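Local coordinates for glycosyl hydrolases family 2, sugar binding domain protein (Bacteroides uniformis str. 3978 T3 ii, PDB 6D1P) that is a gut bacterial beta-glucuronidase of glycoside hydrolase family 2, probably releasing glucuronic acid from O-linked glucuronides, at residues A[176-181]-A[386-391]; A[426-431]-A[464-469]. One frame throughout, in Å; residues are numbered along the deposited sequence.

Contact 1: residues A[176-181]-A[386-391]. With K (potassium ion), chain K.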
loop_
_atom_site.group_PDB
_atom_site.type_symbol
_atom_site.label_atom_id
_atom_site.label_comp_id
_atom_site.label_asym_id
_atom_site.label_seq_id
_atom_site.Cartn_x
_atom_site.Cartn_y
_atom_site.Cartn_z
ATOM N N MET A 176 15.344 -16.019 2.585
ATOM C CA MET A 176 14.257 -16.709 3.262
ATOM C C MET A 176 13.560 -17.624 2.257
ATOM O O MET A 176 13.298 -17.217 1.120
ATOM C CB MET A 176 13.271 -15.687 3.852
ATOM C CG MET A 176 12.189 -16.270 4.733
ATOM S SD MET A 176 11.060 -14.991 5.312
ATOM C CE MET A 176 10.187 -14.564 3.808
ATOM N N ILE A 177 13.273 -18.856 2.658
ATOM C CA ILE A 177 12.505 -19.751 1.789
ATOM C C ILE A 177 11.039 -19.554 2.150
ATOM O O ILE A 177 10.744 -19.231 3.313
ATOM C CB ILE A 177 12.937 -21.225 1.931
ATOM C CG1 ILE A 177 12.866 -21.706 3.382
ATOM C CG2 ILE A 177 14.347 -21.461 1.389
ATOM C CD1 ILE A 177 12.925 -23.231 3.487
ATOM N N PRO A 178 10.085 -19.706 1.201
ATOM C CA PRO A 178 10.309 -20.019 -0.215
ATOM C C PRO A 178 10.728 -18.822 -1.031
ATOM O O PRO A 178 10.621 -17.692 -0.587
ATOM C CB PRO A 178 8.933 -20.485 -0.685
ATOM C CG PRO A 178 7.999 -19.598 0.105
ATOM C CD PRO A 178 8.645 -19.544 1.487
ATOM N N SER A 179 11.135 -19.081 -2.261
ATOM C CA SER A 179 11.589 -18.032 -3.149
ATOM C C SER A 179 10.428 -17.261 -3.732
ATOM O O SER A 179 9.388 -17.836 -4.092
ATOM C CB SER A 179 12.397 -18.626 -4.293
ATOM O OG SER A 179 12.405 -17.738 -5.385
ATOM N N ASP A 180 10.644 -15.957 -3.918
ATOM C CA ASP A 180 9.605 -15.189 -4.593
ATOM C C ASP A 180 9.474 -15.547 -6.069
ATOM O O ASP A 180 8.595 -15.012 -6.750
ATOM C CB ASP A 180 9.864 -13.688 -4.440
ATOM C CG ASP A 180 9.367 -13.143 -3.101
ATOM O OD1 ASP A 180 8.131 -13.060 -2.901
ATOM O OD2 ASP A 180 10.216 -12.819 -2.248
ATOM N N MET A 181 10.329 -16.409 -6.602
ATOM C CA MET A 181 10.053 -16.945 -7.924
ATOM C C MET A 181 8.943 -17.996 -7.910
ATOM O O MET A 181 8.500 -18.412 -8.985
ATOM C CB MET A 181 11.339 -17.512 -8.515
ATOM C CG MET A 181 12.475 -16.487 -8.558
ATOM S SD MET A 181 13.962 -17.094 -9.367
ATOM C CE MET A 181 13.385 -17.164 -11.067
ATOM N N GLU A 386 5.772 -31.158 2.160
ATOM C CA GLU A 386 7.156 -30.763 1.896
ATOM C C GLU A 386 7.470 -29.421 2.542
ATOM O O GLU A 386 6.565 -28.640 2.869
ATOM C CB GLU A 386 7.451 -30.652 0.390
ATOM C CG GLU A 386 6.746 -29.499 -0.325
ATOM C CD GLU A 386 6.710 -29.685 -1.835
ATOM O OE1 GLU A 386 6.567 -30.856 -2.300
ATOM O OE2 GLU A 386 6.794 -28.666 -2.560
ATOM N N ILE A 387 8.767 -29.146 2.688
ATOM C CA ILE A 387 9.243 -27.833 3.136
ATOM C C ILE A 387 9.303 -26.855 1.968
ATOM O O ILE A 387 9.443 -27.273 0.809
ATOM C CB ILE A 387 10.620 -27.916 3.807
ATOM C CG1 ILE A 387 11.635 -28.644 2.912
ATOM C CG2 ILE A 387 10.497 -28.510 5.192
ATOM C CD1 ILE A 387 13.087 -28.292 3.267
ATOM N N PRO A 388 9.229 -25.538 2.231
ATOM C CA PRO A 388 9.147 -24.582 1.121
ATOM C C PRO A 388 10.500 -24.207 0.525
ATOM O O PRO A 388 10.721 -23.039 0.173
ATOM C CB PRO A 388 8.432 -23.371 1.755
ATOM C CG PRO A 388 8.636 -23.494 3.207
ATOM C CD PRO A 388 9.028 -24.892 3.545
ATOM N N TRP A 389 11.412 -25.179 0.397
ATOM C CA TRP A 389 12.601 -24.992 -0.439
ATOM C C TRP A 389 12.140 -25.118 -1.891
ATOM O O TRP A 389 12.197 -26.178 -2.520
ATOM C CB TRP A 389 13.695 -25.996 -0.092
ATOM C CG TRP A 389 14.999 -25.644 -0.736
ATOM C CD1 TRP A 389 15.351 -24.430 -1.244
ATOM C CD2 TRP A 389 16.117 -26.511 -0.962
ATOM N NE1 TRP A 389 16.612 -24.481 -1.765
ATOM C CE2 TRP A 389 17.109 -25.747 -1.603
ATOM C CE3 TRP A 389 16.375 -27.853 -0.680
ATOM C CZ2 TRP A 389 18.348 -26.280 -1.968
ATOM C CZ3 TRP A 389 17.599 -28.386 -1.043
ATOM C CH2 TRP A 389 18.575 -27.598 -1.684
ATOM N N CYS A 390 11.660 -24.004 -2.426
ATOM C CA CYS A 390 10.893 -23.988 -3.667
ATOM C C CYS A 390 11.459 -22.896 -4.571
ATOM O O CYS A 390 11.153 -21.715 -4.379
ATOM C CB CYS A 390 9.413 -23.775 -3.358
ATOM S SG CYS A 390 8.303 -23.694 -4.762
ATOM N N ARG A 391 12.288 -23.309 -5.540
ATOM C CA ARG A 391 12.897 -22.464 -6.569
ATOM C C ARG A 391 13.988 -21.537 -6.030
ATOM O O ARG A 391 14.097 -21.322 -4.816
ATOM C CB ARG A 391 11.850 -21.625 -7.307
ATOM C CG ARG A 391 10.868 -22.446 -8.155
ATOM C CD ARG A 391 9.880 -21.569 -8.924
ATOM N NE ARG A 391 9.022 -22.418 -9.745
ATOM C CZ ARG A 391 8.054 -21.979 -10.547
ATOM N NH1 ARG A 391 7.795 -20.671 -10.643
ATOM N NH2 ARG A 391 7.343 -22.859 -11.260
HETATM K K K K . 12.020 -15.545 -0.280
HETATM O O HOH W 1 13.308 -14.815 -3.100
HETATM O O HOH W 2 10.715 -13.290 0.071
#

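Contact 2: residues A[426-431]-A[464-469]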
loop_
_atom_site.group_PDB
_atom_site.type_symbol
_atom_site.label_atom_id
_atom_site.label_comp_id
_atom_site.label_asym_id
_atom_site.label_seq_id
_atom_site.Cartn_x
_atom_site.Cartn_y
_atom_site.Cartn_z
ATOM N N GLY A 426 11.954 -30.434 -1.283
ATOM C CA GLY A 426 12.009 -29.213 -2.064
ATOM C C GLY A 426 11.302 -29.412 -3.380
ATOM O O GLY A 426 10.964 -30.536 -3.765
ATOM N N ASN A 427 11.087 -28.295 -4.071
ATOM C CA ASN A 427 10.349 -28.284 -5.325
ATOM C C ASN A 427 11.076 -27.424 -6.349
ATOM O O ASN A 427 11.420 -26.272 -6.065
ATOM C CB ASN A 427 8.922 -27.773 -5.105
ATOM C CG ASN A 427 8.134 -27.717 -6.375
ATOM O OD1 ASN A 427 7.850 -28.753 -7.001
ATOM N ND2 ASN A 427 7.767 -26.504 -6.782
ATOM N N GLU A 428 11.300 -27.989 -7.534
ATOM C CA GLU A 428 11.973 -27.297 -8.633
ATOM C C GLU A 428 13.237 -26.586 -8.154
ATOM O O GLU A 428 13.461 -25.399 -8.404
ATOM C CB GLU A 428 10.998 -26.338 -9.325
ATOM C CG GLU A 428 9.804 -27.121 -9.921
ATOM C CD GLU A 428 8.845 -26.287 -10.753
ATOM O OE1 GLU A 428 8.938 -25.029 -10.748
ATOM O OE2 GLU A 428 7.977 -26.904 -11.422
ATOM N N ASN A 429 14.079 -27.330 -7.439
ATOM C CA ASN A 429 15.332 -26.711 -7.027
ATOM C C ASN A 429 16.329 -26.569 -8.175
ATOM O O ASN A 429 17.435 -26.075 -7.960
ATOM C CB ASN A 429 15.946 -27.495 -5.873
ATOM C CG ASN A 429 15.040 -27.528 -4.665
ATOM O OD1 ASN A 429 14.446 -28.564 -4.358
ATOM N ND2 ASN A 429 14.912 -26.393 -3.974
ATOM N N ASP A 430 15.977 -26.992 -9.377
ATOM C CA ASP A 430 16.788 -26.713 -10.542
ATOM C C ASP A 430 16.474 -25.354 -11.170
ATOM O O ASP A 430 17.031 -25.042 -12.228
ATOM C CB ASP A 430 16.588 -27.811 -11.579
ATOM C CG ASP A 430 15.137 -27.926 -12.024
ATOM O OD1 ASP A 430 14.287 -27.139 -11.519
ATOM O OD2 ASP A 430 14.852 -28.798 -12.883
ATOM N N TRP A 431 15.578 -24.560 -10.571
ATOM C CA TRP A 431 15.194 -23.269 -11.133
ATOM C C TRP A 431 16.073 -22.168 -10.533
ATOM O O TRP A 431 15.927 -21.858 -9.343
ATOM C CB TRP A 431 13.724 -22.994 -10.852
ATOM C CG TRP A 431 13.115 -21.990 -11.749
ATOM C CD1 TRP A 431 13.626 -20.777 -12.072
ATOM C CD2 TRP A 431 11.852 -22.089 -12.424
ATOM N NE1 TRP A 431 12.788 -20.119 -12.935
ATOM C CE2 TRP A 431 11.682 -20.896 -13.162
ATOM C CE3 TRP A 431 10.855 -23.066 -12.485
ATOM C CZ2 TRP A 431 10.555 -20.654 -13.948
ATOM C CZ3 TRP A 431 9.742 -22.826 -13.280
ATOM C CH2 TRP A 431 9.607 -21.637 -14.008
ATOM N N ALA A 464 10.823 -37.390 -0.556
ATOM C CA ALA A 464 10.576 -37.122 -1.965
ATOM C C ALA A 464 11.092 -35.722 -2.308
ATOM O O ALA A 464 11.295 -34.887 -1.422
ATOM C CB ALA A 464 9.078 -37.244 -2.297
ATOM N N ILE A 465 11.321 -35.478 -3.609
ATOM C CA ILE A 465 11.379 -34.127 -4.170
ATOM C C ILE A 465 10.737 -34.162 -5.548
ATOM O O ILE A 465 10.426 -35.226 -6.083
ATOM C CB ILE A 465 12.807 -33.549 -4.286
ATOM C CG1 ILE A 465 13.655 -34.417 -5.227
ATOM C CG2 ILE A 465 13.432 -33.343 -2.907
ATOM C CD1 ILE A 465 15.088 -33.933 -5.431
ATOM N N ARG A 466 10.562 -32.974 -6.129
ATOM C CA ARG A 466 9.978 -32.818 -7.456
ATOM C C ARG A 466 10.881 -31.956 -8.332
ATOM O O ARG A 466 11.283 -30.860 -7.927
ATOM C CB ARG A 466 8.566 -32.195 -7.399
ATOM C CG ARG A 466 7.911 -32.170 -8.790
ATOM C CD ARG A 466 6.572 -31.463 -8.897
ATOM N NE ARG A 466 6.272 -31.277 -10.311
ATOM C CZ ARG A 466 6.652 -30.215 -11.011
ATOM N NH1 ARG A 466 7.298 -29.235 -10.400
ATOM N NH2 ARG A 466 6.385 -30.126 -12.307
ATOM N N ARG A 467 11.193 -32.456 -9.529
ATOM C CA ARG A 467 11.876 -31.711 -10.588
ATOM C C ARG A 467 13.218 -31.148 -10.110
ATOM O O ARG A 467 13.372 -29.952 -9.864
ATOM C CB ARG A 467 11.006 -30.574 -11.129
ATOM C CG ARG A 467 11.319 -30.242 -12.565
ATOM C CD ARG A 467 10.763 -28.915 -12.987
ATOM N NE ARG A 467 11.739 -27.845 -12.759
ATOM C CZ ARG A 467 11.657 -26.644 -13.324
ATOM N NH1 ARG A 467 10.645 -26.383 -14.133
ATOM N NH2 ARG A 467 12.592 -25.714 -13.103
ATOM N N CYS A 468 14.191 -32.051 -9.993
ATOM C CA CYS A 468 15.588 -31.644 -9.824
ATOM C C CYS A 468 16.423 -32.851 -10.260
ATOM O O CYS A 468 16.807 -33.677 -9.430
ATOM C CB CYS A 468 15.925 -31.223 -8.409
ATOM S SG CYS A 468 17.628 -30.549 -8.306
ATOM N N GLU A 469 16.676 -32.942 -11.568
ATOM C CA GLU A 469 17.239 -34.176 -12.110
ATOM C C GLU A 469 18.602 -34.489 -11.507
ATOM O O GLU A 469 18.906 -35.658 -11.253
ATOM C CB GLU A 469 17.329 -34.106 -13.632
ATOM C CG GLU A 469 15.973 -34.105 -14.325
ATOM C CD GLU A 469 15.085 -35.326 -13.987
ATOM O OE1 GLU A 469 13.920 -35.109 -13.565
ATOM O OE2 GLU A 469 15.543 -36.488 -14.166
HETATM O O HOH W 3 13.586 -30.047 -6.454
HETATM O O HOH W 4 16.002 -30.968 -13.337
#

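Contact 1: residues A[176-181]-A[386-391]
P178 and P388 bring two loops to a CA-CA distance of 4.9 Å. Residues 176-181 belong to the sugar-binding domain. Residues 386-391 run from the end of strand 382-386 of the TIM barrel into a loop, so this is a domain-domain contact. The touching parts run 39° apart and form no regular sheet. The backbones share one weak hydrogen bond, from S179 N to C390 O at 3.4 Å. The peptide bond before P178 is cis. P178 CA and P388 O make a bent CA-H...O contact of 3.1 Å. W389 is the centre of an inverse gamma turn. On the sugar-binding side, M176 O and P178 O bind a potassium ion, together with D173 O and two waters.

Most of the side-chain contact is apolar. The two proline rings meet through P178 CB and P388 CB, 3.8 Å apart. I177 has CG1 between its backbone N and carbonyl carbon (chi1 55°). CD1 then lies by P388, while CG2 lies 4.1 Å from W389 CD1. S179 turns CB towards the carbonyl oxygens of C390 and R391. Its OG accepts from M181 N at 2.7 Å, an ST turn, and also bonds D434. R391 is extended and passes alongside the backbone of M181. Its NH2 pairs with E428, and P58 of the second subunit packs on it. Replacing R391 with an alanine would probably leave E428 without this charged mate and M181 O without its donor. R391 NH1 meets M181 O at 2.9 Å, with the oxygen at the guanidinium edge and the donor tilted 24° from the carbonyl plane.

Contact 2: residues A[426-431]-A[464-469]
N427 and R466 form a parallel beta bridge between neighbouring strands of the TIM barrel. Its backbone bonds are R466 N to G426 O, weak at 3.4 Å, and E428 N to R466 O, firmer at 2.9 Å. E428 CA also offers a CA-H to R467 O. Beyond the bridge, a type I turn from E428 to W431 places D430 beside R467. The N427-E428 sequence is consistent with the Asn-Glu pair at this barrel strand in family 2 enzymes.

Four charged side chains form a salt-bridge network. R466 is extended and lies alongside E428, pointing the same way. Its NH1 bonds E428 OE2 at 2.6 Å, on the anti side and 25° out of the carboxylate plane. The same NH1 has a weak bond to N427 OD1. R467 bends at chi3 (91°) and grips D430 side-on. NE bonds D430 OD1 at 2.9 Å through the syn lone pair. NH2 reaches that oxygen at 2.7 Å from above the carboxylate plane.

Flat groups also lie close together. The E428 carboxylate makes an offset stack on one face of the R467 guanidinium, toward its rim, their planes 18° apart. W431 CE3 comes 3.2 Å from R467 NH2 at an oblique approach, the ring and guanidinium planes almost parallel.

Two waters also take part. One accepts from N429 N and lies 2.9 Å from R466 O. Another bridges D430 OD2 and E469 N.

The contact joins the two strands of a beta-alpha-beta unit, 420-432 and 462-466. N429 and I465 touch M447 of the connecting helix 440-457. Further round the barrel, I465 packs on Y478 and R466 on S479 of strand 477-479.

How the contacts relate
The centres of the two contacts lie about 11 Å apart. Contact 1 is buried but for the partly exposed R391. Contact 2 reaches further toward solvent, through the partly exposed D430, W431 and R467. Contact 1 joins the sugar-binding domain to a barrel loop. Contact 2 lies within the barrel, between adjacent strands. Their chemistry differs accordingly. Contact 1 relies on prolines, an isoleucine, carbonyl groups and one arginine bond to a carbonyl, with a potassium ion holding one loop. Contact 2 relies on strand bonds and paired charges. R391 and E428 tie the two together. W389 O also probably accepts from N427 N, 2.8 Å away. Thus segment 386-391 lies between the sugar-binding loop and strand 420-432.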